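Local coordinates for aminopeptidase-like protein (Chaetomium thermophilum, PDB 5JM6) that probably acts as a zinc-dependent aminopeptidase of the M18 family, assembles as a dodecamer and belongs to the Cvt pathway of selective autophagy, at residues I113-G118 and I330-L335; I127-G132 and A383-V388; T357-L362 and G376-T381; S430-I435 and G471-D476. All blocks are in the same frame, centred on the assembly; numbering follows the deposited sequence.

Contact 1. Residues I113-G118 and I330-L335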
loop_
_atom_site.group_PDB
_atom_site.type_symbol
_atom_site.label_atom_id
_atom_site.label_comp_id
_atom_site.label_asym_id
_atom_site.label_seq_id
_atom_site.Cartn_x
_atom_site.Cartn_y
_atom_site.Cartn_z
ATOM N N ILE A 113 -8.569 -51.963 -20.659
ATOM C CA ILE A 113 -7.388 -52.729 -20.290
ATOM C C ILE A 113 -7.209 -53.874 -21.275
ATOM O O ILE A 113 -8.082 -54.729 -21.396
ATOM C CB ILE A 113 -7.501 -53.295 -18.862
ATOM C CG1 ILE A 113 -7.559 -52.161 -17.838
ATOM C CG2 ILE A 113 -6.344 -54.239 -18.562
ATOM C CD1 ILE A 113 -7.913 -52.625 -16.446
ATOM N N ALA A 114 -6.082 -53.884 -21.980
ATOM C CA ALA A 114 -5.789 -54.940 -22.943
ATOM C C ALA A 114 -4.528 -55.689 -22.538
ATOM O O ALA A 114 -3.573 -55.086 -22.045
ATOM C CB ALA A 114 -5.639 -54.362 -24.339
ATOM N N PHE A 115 -4.520 -57.002 -22.740
ATOM C CA PHE A 115 -3.369 -57.805 -22.351
ATOM C C PHE A 115 -3.209 -59.071 -23.183
ATOM O O PHE A 115 -4.174 -59.583 -23.754
ATOM C CB PHE A 115 -3.453 -58.169 -20.862
ATOM C CG PHE A 115 -4.654 -58.999 -20.499
ATOM C CD1 PHE A 115 -5.884 -58.403 -20.270
ATOM C CD2 PHE A 115 -4.549 -60.375 -20.370
ATOM C CE1 PHE A 115 -6.989 -59.164 -19.932
ATOM C CE2 PHE A 115 -5.651 -61.143 -20.030
ATOM C CZ PHE A 115 -6.872 -60.536 -19.814
ATOM N N THR A 116 -1.973 -59.558 -23.256
ATOM C CA THR A 116 -1.676 -60.845 -23.869
ATOM C C THR A 116 -1.036 -61.766 -22.842
ATOM O O THR A 116 -0.195 -61.342 -22.048
ATOM C CB THR A 116 -0.727 -60.717 -25.075
ATOM O OG1 THR A 116 0.601 -60.438 -24.615
ATOM C CG2 THR A 116 -1.188 -59.611 -26.005
ATOM N N VAL A 117 -1.442 -63.029 -22.866
ATOM C CA VAL A 117 -0.918 -64.029 -21.949
ATOM C C VAL A 117 0.173 -64.834 -22.644
ATOM O O VAL A 117 -0.076 -65.444 -23.679
ATOM C CB VAL A 117 -2.031 -64.974 -21.461
ATOM C CG1 VAL A 117 -1.521 -65.873 -20.347
ATOM C CG2 VAL A 117 -3.245 -64.173 -21.006
ATOM N N GLY A 118 1.381 -64.825 -22.091
ATOM C CA GLY A 118 2.481 -65.570 -22.680
ATOM C C GLY A 118 2.189 -67.058 -22.744
ATOM O O GLY A 118 1.470 -67.589 -21.900
ATOM N N ILE A 330 2.654 -61.842 -18.452
ATOM C CA ILE A 330 1.497 -61.228 -19.080
ATOM C C ILE A 330 1.888 -59.808 -19.459
ATOM O O ILE A 330 2.489 -59.091 -18.660
ATOM C CB ILE A 330 0.264 -61.218 -18.146
ATOM C CG1 ILE A 330 -0.295 -62.633 -17.979
ATOM C CG2 ILE A 330 -0.813 -60.284 -18.678
ATOM C CD1 ILE A 330 -1.441 -62.726 -16.990
ATOM N N LYS A 331 1.578 -59.414 -20.690
ATOM C CA LYS A 331 1.867 -58.065 -21.155
ATOM C C LYS A 331 0.574 -57.272 -21.228
ATOM O O LYS A 331 -0.345 -57.646 -21.948
ATOM C CB LYS A 331 2.559 -58.099 -22.514
ATOM C CG LYS A 331 3.919 -58.763 -22.477
ATOM C CD LYS A 331 4.431 -59.038 -23.873
ATOM C CE LYS A 331 5.679 -59.899 -23.826
ATOM N NZ LYS A 331 6.349 -59.957 -25.150
ATOM N N LEU A 332 0.515 -56.172 -20.484
ATOM C CA LEU A 332 -0.743 -55.482 -20.237
ATOM C C LEU A 332 -0.623 -53.970 -20.405
ATOM O O LEU A 332 0.380 -53.370 -20.021
ATOM C CB LEU A 332 -1.241 -55.820 -18.824
ATOM C CG LEU A 332 -2.596 -55.330 -18.302
ATOM C CD1 LEU A 332 -3.130 -56.306 -17.261
ATOM C CD2 LEU A 332 -2.506 -53.926 -17.710
ATOM N N VAL A 333 -1.657 -53.363 -20.977
ATOM C CA VAL A 333 -1.758 -51.910 -21.047
ATOM C C VAL A 333 -3.100 -51.471 -20.470
ATOM O O VAL A 333 -4.147 -52.013 -20.830
ATOM C CB VAL A 333 -1.617 -51.385 -22.490
ATOM C CG1 VAL A 333 -1.716 -49.866 -22.513
ATOM C CG2 VAL A 333 -0.301 -51.842 -23.100
ATOM N N ALA A 334 -3.059 -50.501 -19.564
ATOM C CA ALA A 334 -4.266 -49.982 -18.933
ATOM C C ALA A 334 -4.425 -48.497 -19.229
ATOM O O ALA A 334 -3.598 -47.683 -18.820
ATOM C CB ALA A 334 -4.228 -50.225 -17.432
ATOM N N LEU A 335 -5.487 -48.149 -19.948
ATOM C CA LEU A 335 -5.772 -46.754 -20.256
ATOM C C LEU A 335 -6.983 -46.287 -19.460
ATOM O O LEU A 335 -8.078 -46.832 -19.598
ATOM C CB LEU A 335 -6.004 -46.566 -21.757
ATOM C CG LEU A 335 -4.862 -47.037 -22.663
ATOM C CD1 LEU A 335 -5.148 -46.714 -24.121
ATOM C CD2 LEU A 335 -3.541 -46.428 -22.222
#
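A114 and V333 form a hydrogen-bonded pair of two antiparallel strands, each giving its N-H to the other's carbonyl: A114 N to V333 O spans 2.9 Å, and V333 N to A114 O, at 2.8 Å, is nearly straight at the hydrogen (173°). T116 and K331 repeat the arrangement, with T116 N 2.8 Å from K331 O. F115 lies opposite L332 in a non-hydrogen-bonded pair between them, where the backbones draw together.

Apolar contacts fill the face bearing I113, F115, V117, I330, L332 and A334. L332 CG stands anti to its backbone N (chi1 -175°), which carries it slantwise across I113, CG 3.9 Å from I113 CG2. I113 CG1 reaches A334 CB, also at 3.9 Å. The F115 ring turns off toward helix 353-368, running beside I330, so it is F115 CB that sits closest to L332, 3.8 Å from its CB. V117 and I330 run side by side, V117 CG1 4.2 Å from I330 CG1.

On the other face T116 OG1 meets the start of the K331 chain, whose extended end carries NZ off to K322 O and the carboxylates of D508 and D327.

Helix 353-368 packs on I113, F115, V117 and L332, helix 305-320 on A114 and V333. In the mixed sheet this antiparallel pair has strand 102-107 beyond 111-117, while 330-336 runs parallel to 127-133 on its other side.

Contact 2. Residues I127-G132 and A383-V388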
loop_
_atom_site.group_PDB
_atom_site.type_symbol
_atom_site.label_atom_id
_atom_site.label_comp_id
_atom_site.label_asym_id
_atom_site.label_seq_id
_atom_site.Cartn_x
_atom_site.Cartn_y
_atom_site.Cartn_z
ATOM N N ILE A 127 3.649 -59.664 -14.221
ATOM C CA ILE A 127 2.988 -58.881 -15.248
ATOM C C ILE A 127 3.855 -57.689 -15.623
ATOM O O ILE A 127 4.368 -56.988 -14.754
ATOM C CB ILE A 127 1.610 -58.388 -14.773
ATOM C CG1 ILE A 127 0.825 -59.548 -14.160
ATOM C CG2 ILE A 127 0.841 -57.752 -15.919
ATOM C CD1 ILE A 127 -0.141 -59.127 -13.094
ATOM N N ALA A 128 4.031 -57.471 -16.920
ATOM C CA ALA A 128 4.670 -56.255 -17.394
ATOM C C ALA A 128 3.567 -55.317 -17.864
ATOM O O ALA A 128 2.926 -55.563 -18.885
ATOM C CB ALA A 128 5.654 -56.555 -18.515
ATOM N N MET A 129 3.338 -54.246 -17.109
ATOM C CA MET A 129 2.167 -53.409 -17.339
ATOM C C MET A 129 2.493 -51.930 -17.527
ATOM O O MET A 129 3.408 -51.390 -16.904
ATOM C CB MET A 129 1.165 -53.579 -16.187
ATOM C CG MET A 129 1.769 -53.522 -14.789
ATOM S SD MET A 129 0.525 -53.745 -13.499
ATOM C CE MET A 129 1.169 -55.169 -12.623
ATOM N N ILE A 130 1.730 -51.295 -18.411
ATOM C CA ILE A 130 1.818 -49.861 -18.653
ATOM C C ILE A 130 0.468 -49.211 -18.375
ATOM O O ILE A 130 -0.568 -49.703 -18.824
ATOM C CB ILE A 130 2.236 -49.546 -20.103
ATOM C CG1 ILE A 130 3.502 -50.316 -20.482
ATOM C CG2 ILE A 130 2.425 -48.045 -20.292
ATOM C CD1 ILE A 130 3.837 -50.239 -21.957
ATOM N N ALA A 131 0.485 -48.109 -17.634
ATOM C CA ALA A 131 -0.734 -47.368 -17.340
ATOM C C ALA A 131 -0.634 -45.936 -17.855
ATOM O O ALA A 131 0.430 -45.321 -17.803
ATOM C CB ALA A 131 -1.012 -47.376 -15.849
ATOM N N GLY A 132 -1.748 -45.418 -18.361
ATOM C CA GLY A 132 -1.818 -44.051 -18.843
ATOM C C GLY A 132 -3.248 -43.558 -18.768
ATOM O O GLY A 132 -4.149 -44.327 -18.433
ATOM N N ALA A 383 5.033 -59.362 -6.990
ATOM C CA ALA A 383 6.467 -59.266 -6.720
ATOM C C ALA A 383 7.319 -59.525 -7.962
ATOM O O ALA A 383 8.483 -59.131 -8.013
ATOM C CB ALA A 383 6.864 -60.229 -5.611
ATOM N N ARG A 384 6.751 -60.210 -8.948
ATOM C CA ARG A 384 7.457 -60.462 -10.200
ATOM C C ARG A 384 7.075 -59.454 -11.280
ATOM O O ARG A 384 7.472 -59.593 -12.437
ATOM C CB ARG A 384 7.200 -61.890 -10.682
ATOM C CG ARG A 384 7.637 -62.946 -9.680
ATOM C CD ARG A 384 7.659 -64.338 -10.283
ATOM N NE ARG A 384 7.100 -65.323 -9.361
ATOM C CZ ARG A 384 7.820 -66.100 -8.559
ATOM N NH1 ARG A 384 9.145 -66.022 -8.562
ATOM N NH2 ARG A 384 7.214 -66.961 -7.753
ATOM N N SER A 385 6.285 -58.453 -10.907
ATOM C CA SER A 385 5.782 -57.507 -11.890
ATOM C C SER A 385 6.549 -56.191 -11.904
ATOM O O SER A 385 7.415 -55.944 -11.064
ATOM C CB SER A 385 4.299 -57.232 -11.630
ATOM O OG SER A 385 3.532 -58.412 -11.794
ATOM N N PHE A 386 6.218 -55.353 -12.882
ATOM C CA PHE A 386 6.729 -53.995 -12.960
ATOM C C PHE A 386 5.696 -53.128 -13.668
ATOM O O PHE A 386 5.125 -53.539 -14.679
ATOM C CB PHE A 386 8.071 -53.962 -13.692
ATOM C CG PHE A 386 8.793 -52.653 -13.575
ATOM C CD1 PHE A 386 8.490 -51.600 -14.421
ATOM C CD2 PHE A 386 9.781 -52.476 -12.622
ATOM C CE1 PHE A 386 9.152 -50.396 -14.319
ATOM C CE2 PHE A 386 10.449 -51.272 -12.514
ATOM C CZ PHE A 386 10.134 -50.231 -13.365
ATOM N N LEU A 387 5.485 -51.919 -13.161
ATOM C CA LEU A 387 4.489 -51.018 -13.728
ATOM C C LEU A 387 5.124 -49.740 -14.244
ATOM O O LEU A 387 5.685 -48.963 -13.474
ATOM C CB LEU A 387 3.419 -50.662 -12.694
ATOM C CG LEU A 387 2.504 -49.518 -13.147
ATOM C CD1 LEU A 387 1.438 -50.015 -14.118
ATOM C CD2 LEU A 387 1.882 -48.768 -11.971
ATOM N N VAL A 388 5.029 -49.515 -15.548
ATOM C CA VAL A 388 5.442 -48.238 -16.098
ATOM C C VAL A 388 4.215 -47.340 -16.188
ATOM O O VAL A 388 3.325 -47.560 -17.010
ATOM C CB VAL A 388 6.104 -48.390 -17.481
ATOM C CG1 VAL A 388 6.379 -47.028 -18.092
ATOM C CG2 VAL A 388 7.392 -49.193 -17.364
#
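S385 meets I127 just before the regular strand pairing begins: S385 OG takes the N-H of I127 at 2.7 Å, standing in for a backbone carbonyl, and hands its own proton to T381 O. One hydroxyl thereby bridges the turn and the start of strand 127-133. S385 CB also receives the methyl of M129, CE lying 3.9 Å away.

F386 opens the parallel ladder. Its N bonds to I127 O and its O to M129 N, both at 3.1 Å, the latter almost straight. The ring swings away from strand 127-132 and meets W510 with the planes at about 40°, while V388 CG2 sits in plane at its edge.

L387 supplies the main side-chain contact. Its CD1 lies 3.6 Å from M129 CG, the two chains crossing at about a right angle, and the same methyl is 4.0 Å from A131 CB. M129 holds CG between its backbone N and carbonyl carbon (chi1 46°), then bends at the sulfur, which takes CE back to S385.

V388 continues the ladder: V388 N bonds to M129 O at 2.8 Å, and V388 O accepts A131 N, which is tilted 25° from the carbonyl plane.

Farther along, the paired strands carry H133 and D391, two ligands of one zinc ion. Strand 330-336 lies beyond 127-133, and 473-481 beyond 386-394. Helix 495-514 packs on A128, I130 and V388, helix 353-368 on I127 and M129.

Contact 3. Residues T357-L362 and G376-T381; sequences TIERIL and GILGQT
L362 pushes its CD2 methyl into the turn at 376-381, where it lies 3.6 Å from T381 OG1 and also touches I377 CG2 and L378 CB. With chi1 at 178°, L362 reaches straight out from the helix toward the turn, its CG trans to N. One turn back, L378 crosses E359 at about a right angle and rests CD2 3.7 Å from E359 CG, while L378 CD1 faces I358 CG2 at 4.3 Å.

The turn is the return leg of a beta-alpha-beta crossover: strand 330-336 leads to helix 353-368 and then, through this turn, to the parallel strand 386-394, with 127-133 between them.

T381 ties the turn together. Its OG1 gives a bond to I377 O at 2.9 Å, and T381 N reaches the same oxygen from the opposite face of the carbonyl plane. Cutting T381 back to an alanine is likely to cost I377 O one of its two donors and to open a gap beside L362 CD2 and I127. G376 and G379 both take positive phi, favouring glycine. Farther out, F373 and Y121 touch L362, P375 of a third subunit packs on E359, and R90 of a second subunit meets Q380.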
loop_
_atom_site.group_PDB
_atom_site.type_symbol
_atom_site.label_atom_id
_atom_site.label_comp_id
_atom_site.label_asym_id
_atom_site.label_seq_id
_atom_site.Cartn_x
_atom_site.Cartn_y
_atom_site.Cartn_z
ATOM N N THR A 357 -9.318 -56.618 -12.162
ATOM C CA THR A 357 -9.139 -57.291 -13.441
ATOM C C THR A 357 -7.986 -58.283 -13.363
ATOM O O THR A 357 -8.098 -59.414 -13.833
ATOM C CB THR A 357 -8.880 -56.288 -14.578
ATOM O OG1 THR A 357 -10.070 -55.529 -14.820
ATOM C CG2 THR A 357 -8.478 -57.013 -15.856
ATOM N N ILE A 358 -6.883 -57.857 -12.757
ATOM C CA ILE A 358 -5.723 -58.722 -12.598
ATOM C C ILE A 358 -6.063 -59.931 -11.731
ATOM O O ILE A 358 -5.702 -61.060 -12.065
ATOM C CB ILE A 358 -4.527 -57.952 -12.002
ATOM C CG1 ILE A 358 -4.028 -56.927 -13.022
ATOM C CG2 ILE A 358 -3.415 -58.904 -11.588
ATOM C CD1 ILE A 358 -2.567 -56.602 -12.928
ATOM N N GLU A 359 -6.779 -59.700 -10.635
ATOM C CA GLU A 359 -7.173 -60.794 -9.753
ATOM C C GLU A 359 -8.050 -61.798 -10.496
ATOM O O GLU A 359 -7.865 -63.008 -10.366
ATOM C CB GLU A 359 -7.895 -60.260 -8.513
ATOM C CG GLU A 359 -7.019 -59.377 -7.636
ATOM C CD GLU A 359 -7.711 -58.929 -6.362
ATOM O OE1 GLU A 359 -8.747 -59.527 -6.000
ATOM O OE2 GLU A 359 -7.216 -57.978 -5.720
ATOM N N ARG A 360 -8.990 -61.289 -11.286
ATOM C CA ARG A 360 -9.851 -62.142 -12.097
ATOM C C ARG A 360 -9.064 -63.023 -13.059
ATOM O O ARG A 360 -9.347 -64.214 -13.194
ATOM C CB ARG A 360 -10.834 -61.299 -12.897
ATOM C CG ARG A 360 -12.052 -60.831 -12.153
ATOM C CD ARG A 360 -13.221 -61.049 -13.076
ATOM N NE ARG A 360 -14.185 -59.961 -13.075
ATOM C CZ ARG A 360 -15.331 -60.003 -13.744
ATOM N NH1 ARG A 360 -15.640 -61.084 -14.447
ATOM N NH2 ARG A 360 -16.166 -58.974 -13.710
ATOM N N ILE A 361 -8.091 -62.425 -13.742
ATOM C CA ILE A 361 -7.249 -63.167 -14.672
ATOM C C ILE A 361 -6.517 -64.282 -13.943
ATOM O O ILE A 361 -6.523 -65.434 -14.377
ATOM C CB ILE A 361 -6.215 -62.257 -15.362
ATOM C CG1 ILE A 361 -6.909 -61.128 -16.125
ATOM C CG2 ILE A 361 -5.344 -63.067 -16.307
ATOM C CD1 ILE A 361 -5.967 -60.019 -16.546
ATOM N N LEU A 362 -5.898 -63.934 -12.821
ATOM C CA LEU A 362 -5.123 -64.898 -12.057
ATOM C C LEU A 362 -6.002 -66.017 -11.503
ATOM O O LEU A 362 -5.647 -67.191 -11.603
ATOM C CB LEU A 362 -4.374 -64.199 -10.925
ATOM C CG LEU A 362 -3.566 -65.119 -10.016
ATOM C CD1 LEU A 362 -2.591 -65.951 -10.833
ATOM C CD2 LEU A 362 -2.834 -64.297 -8.977
ATOM N N GLY A 376 -0.984 -64.067 -2.004
ATOM C CA GLY A 376 0.234 -64.843 -1.960
ATOM C C GLY A 376 0.387 -65.853 -3.074
ATOM O O GLY A 376 1.442 -66.465 -3.181
ATOM N N ILE A 377 -0.669 -66.132 -3.833
ATOM C CA ILE A 377 -0.455 -66.432 -5.245
ATOM C C ILE A 377 -0.483 -65.081 -5.956
ATOM O O ILE A 377 0.337 -64.803 -6.832
ATOM C CB ILE A 377 -1.466 -67.445 -5.846
ATOM C CG1 ILE A 377 -1.020 -67.843 -7.253
ATOM C CG2 ILE A 377 -2.878 -66.901 -5.898
ATOM C CD1 ILE A 377 0.435 -68.250 -7.341
ATOM N N LEU A 378 -1.430 -64.240 -5.547
ATOM C CA LEU A 378 -1.400 -62.827 -5.868
ATOM C C LEU A 378 -0.423 -62.178 -4.904
ATOM O O LEU A 378 -0.578 -62.272 -3.688
ATOM C CB LEU A 378 -2.787 -62.189 -5.749
ATOM C CG LEU A 378 -2.873 -60.706 -6.120
ATOM C CD1 LEU A 378 -2.881 -60.527 -7.630
ATOM C CD2 LEU A 378 -4.089 -60.046 -5.489
ATOM N N GLY A 379 0.563 -61.490 -5.452
ATOM C CA GLY A 379 1.633 -60.903 -4.672
ATOM C C GLY A 379 2.938 -61.651 -4.835
ATOM O O GLY A 379 3.997 -61.036 -4.771
ATOM N N GLN A 380 2.874 -62.943 -5.137
ATOM C CA GLN A 380 3.999 -63.585 -5.795
ATOM C C GLN A 380 3.984 -63.028 -7.205
ATOM O O GLN A 380 5.024 -62.706 -7.777
ATOM C CB GLN A 380 3.887 -65.110 -5.801
ATOM C CG GLN A 380 4.077 -65.766 -4.449
ATOM C CD GLN A 380 4.134 -67.279 -4.546
ATOM O OE1 GLN A 380 4.991 -67.835 -5.232
ATOM N NE2 GLN A 380 3.211 -67.954 -3.867
ATOM N N THR A 381 2.777 -62.900 -7.748
ATOM C CA THR A 381 2.577 -62.279 -9.047
ATOM C C THR A 381 3.041 -60.827 -9.023
ATOM O O THR A 381 3.840 -60.412 -9.861
ATOM C CB THR A 381 1.100 -62.332 -9.480
ATOM O OG1 THR A 381 0.655 -63.693 -9.512
ATOM C CG2 THR A 381 0.929 -61.717 -10.856
#

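Contact 4. Residues S430-I435 and G471-D476; sequences SVSMAI and GVKAAD
S432 and A475 meet in a helix-on-sheet contact: residues 430-435 of helix 430-443 cross residues 473-476 of strand 473-481 at 79°, their segment axes 7.9 Å apart at closest. S432 CB lies 3.7 Å from A475 CB, and S432 OG stands 2.6 Å from A474 O. That hydroxyl also has D429 OD1 within bonding reach, so its single proton can serve one acceptor at a time.

K473 approaches the same turn from the strand. Its chain is kinked rather than extended, which folds CE past S432 OG at 3.5 Å and, crossing V431 at about a right angle, brings NZ up against V431 CG1 and CB. Its charge has D429 OD2 as a long, weak ion-pair partner. Replacing K473 by an alanine would probably uncover this side of V431 and leave D429 without that distant positive charge.

R346 of a second subunit packs on K473 and donates to G471 O, so the contact borders a subunit interface. I435, one turn on, touches F386 and W510. Helix 430-443 thus joins helix 495-514 in covering one face of the mixed sheet, the layering of the alpha/beta/alpha sandwich found in zinc exopeptidases.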
loop_
_atom_site.group_PDB
_atom_site.type_symbol
_atom_site.label_atom_id
_atom_site.label_comp_id
_atom_site.label_asym_id
_atom_site.label_seq_id
_atom_site.Cartn_x
_atom_site.Cartn_y
_atom_site.Cartn_z
ATOM N N SER A 430 16.372 -45.540 -7.896
ATOM C CA SER A 430 17.614 -46.079 -8.446
ATOM C C SER A 430 17.421 -47.487 -9.007
ATOM O O SER A 430 18.050 -47.854 -9.999
ATOM C CB SER A 430 18.726 -46.067 -7.389
ATOM O OG SER A 430 18.476 -46.987 -6.342
ATOM N N VAL A 431 16.538 -48.266 -8.393
ATOM C CA VAL A 431 16.248 -49.598 -8.909
ATOM C C VAL A 431 15.403 -49.517 -10.182
ATOM O O VAL A 431 15.725 -50.159 -11.181
ATOM C CB VAL A 431 15.536 -50.468 -7.863
ATOM C CG1 VAL A 431 15.172 -51.817 -8.463
ATOM C CG2 VAL A 431 16.422 -50.645 -6.634
ATOM N N SER A 432 14.336 -48.721 -10.150
ATOM C CA SER A 432 13.493 -48.540 -11.330
ATOM C C SER A 432 14.306 -48.034 -12.518
ATOM O O SER A 432 14.136 -48.507 -13.641
ATOM C CB SER A 432 12.342 -47.572 -11.041
ATOM O OG SER A 432 11.558 -48.018 -9.948
ATOM N N MET A 433 15.198 -47.080 -12.267
ATOM C CA MET A 433 16.016 -46.523 -13.337
ATOM C C MET A 433 17.014 -47.549 -13.871
ATOM O O MET A 433 17.270 -47.596 -15.072
ATOM C CB MET A 433 16.743 -45.259 -12.863
ATOM C CG MET A 433 15.881 -44.003 -12.955
ATOM S SD MET A 433 16.677 -42.446 -12.500
ATOM C CE MET A 433 16.940 -42.687 -10.746
ATOM N N ALA A 434 17.564 -48.374 -12.985
ATOM C CA ALA A 434 18.503 -49.410 -13.404
ATOM C C ALA A 434 17.841 -50.378 -14.381
ATOM O O ALA A 434 18.437 -50.765 -15.386
ATOM C CB ALA A 434 19.046 -50.161 -12.197
ATOM N N ILE A 435 16.600 -50.749 -14.085
ATOM C CA ILE A 435 15.844 -51.666 -14.931
ATOM C C ILE A 435 15.529 -51.057 -16.296
ATOM O O ILE A 435 15.775 -51.677 -17.330
ATOM C CB ILE A 435 14.526 -52.091 -14.250
ATOM C CG1 ILE A 435 14.820 -52.862 -12.963
ATOM C CG2 ILE A 435 13.677 -52.932 -15.194
ATOM C CD1 ILE A 435 13.645 -52.938 -12.020
ATOM N N GLY A 471 1.332 -52.803 -4.781
ATOM C CA GLY A 471 2.683 -53.036 -4.291
ATOM C C GLY A 471 3.650 -53.501 -5.365
ATOM O O GLY A 471 4.572 -54.274 -5.095
ATOM N N VAL A 472 3.439 -53.021 -6.585
ATOM C CA VAL A 472 4.250 -53.414 -7.728
ATOM C C VAL A 472 5.396 -52.433 -7.916
ATOM O O VAL A 472 5.245 -51.231 -7.711
ATOM C CB VAL A 472 3.396 -53.489 -9.017
ATOM C CG1 VAL A 472 4.260 -53.728 -10.248
ATOM C CG2 VAL A 472 2.348 -54.578 -8.889
ATOM N N LYS A 473 6.551 -52.964 -8.283
ATOM C CA LYS A 473 7.708 -52.154 -8.591
ATOM C C LYS A 473 7.348 -51.256 -9.783
ATOM O O LYS A 473 6.676 -51.701 -10.713
ATOM C CB LYS A 473 8.880 -53.091 -8.858
ATOM C CG LYS A 473 10.201 -52.657 -8.334
ATOM C CD LYS A 473 10.110 -51.416 -7.509
ATOM C CE LYS A 473 11.400 -50.639 -7.647
ATOM N NZ LYS A 473 12.518 -51.260 -6.908
ATOM N N ALA A 474 7.743 -49.986 -9.741
ATOM C CA ALA A 474 7.188 -49.020 -10.686
ATOM C C ALA A 474 8.106 -47.840 -10.993
ATOM O O ALA A 474 9.034 -47.540 -10.241
ATOM C CB ALA A 474 5.849 -48.507 -10.162
ATOM N N ALA A 475 7.825 -47.169 -12.106
ATOM C CA ALA A 475 8.532 -45.953 -12.489
ATOM C C ALA A 475 7.590 -45.005 -13.215
ATOM O O ALA A 475 6.630 -45.445 -13.853
ATOM C CB ALA A 475 9.725 -46.281 -13.366
ATOM N N ASP A 476 7.852 -43.706 -13.111
ATOM C CA ASP A 476 7.138 -42.746 -13.941
ATOM C C ASP A 476 7.956 -42.367 -15.155
ATOM O O ASP A 476 9.119 -41.976 -15.060
ATOM C CB ASP A 476 6.749 -41.484 -13.175
ATOM C CG ASP A 476 5.461 -41.651 -12.410
ATOM O OD1 ASP A 476 5.415 -42.473 -11.479
ATOM O OD2 ASP A 476 4.458 -41.027 -12.809
#

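In the fold
From the N terminus, strand 111-117 waits more than 200 residues for strand 330-336 to close contact 1. Strand 127-133, begun inside that loop, finds 386-394 only later, so contacts 1 and 2 cross, and A334 N and A128 N bond across them to I130 O and I330 O. Contact 3 closes a short loop nested within contact 2; its helix packs against both, with I361 on F115 and I358 on I127. Contact 4 comes last, in series, on the neighbouring strand 473-481, tied to contact 2 through L387. Together they join much of the mixed sheet to helix 353-368 on one face and helix 430-443 on the other.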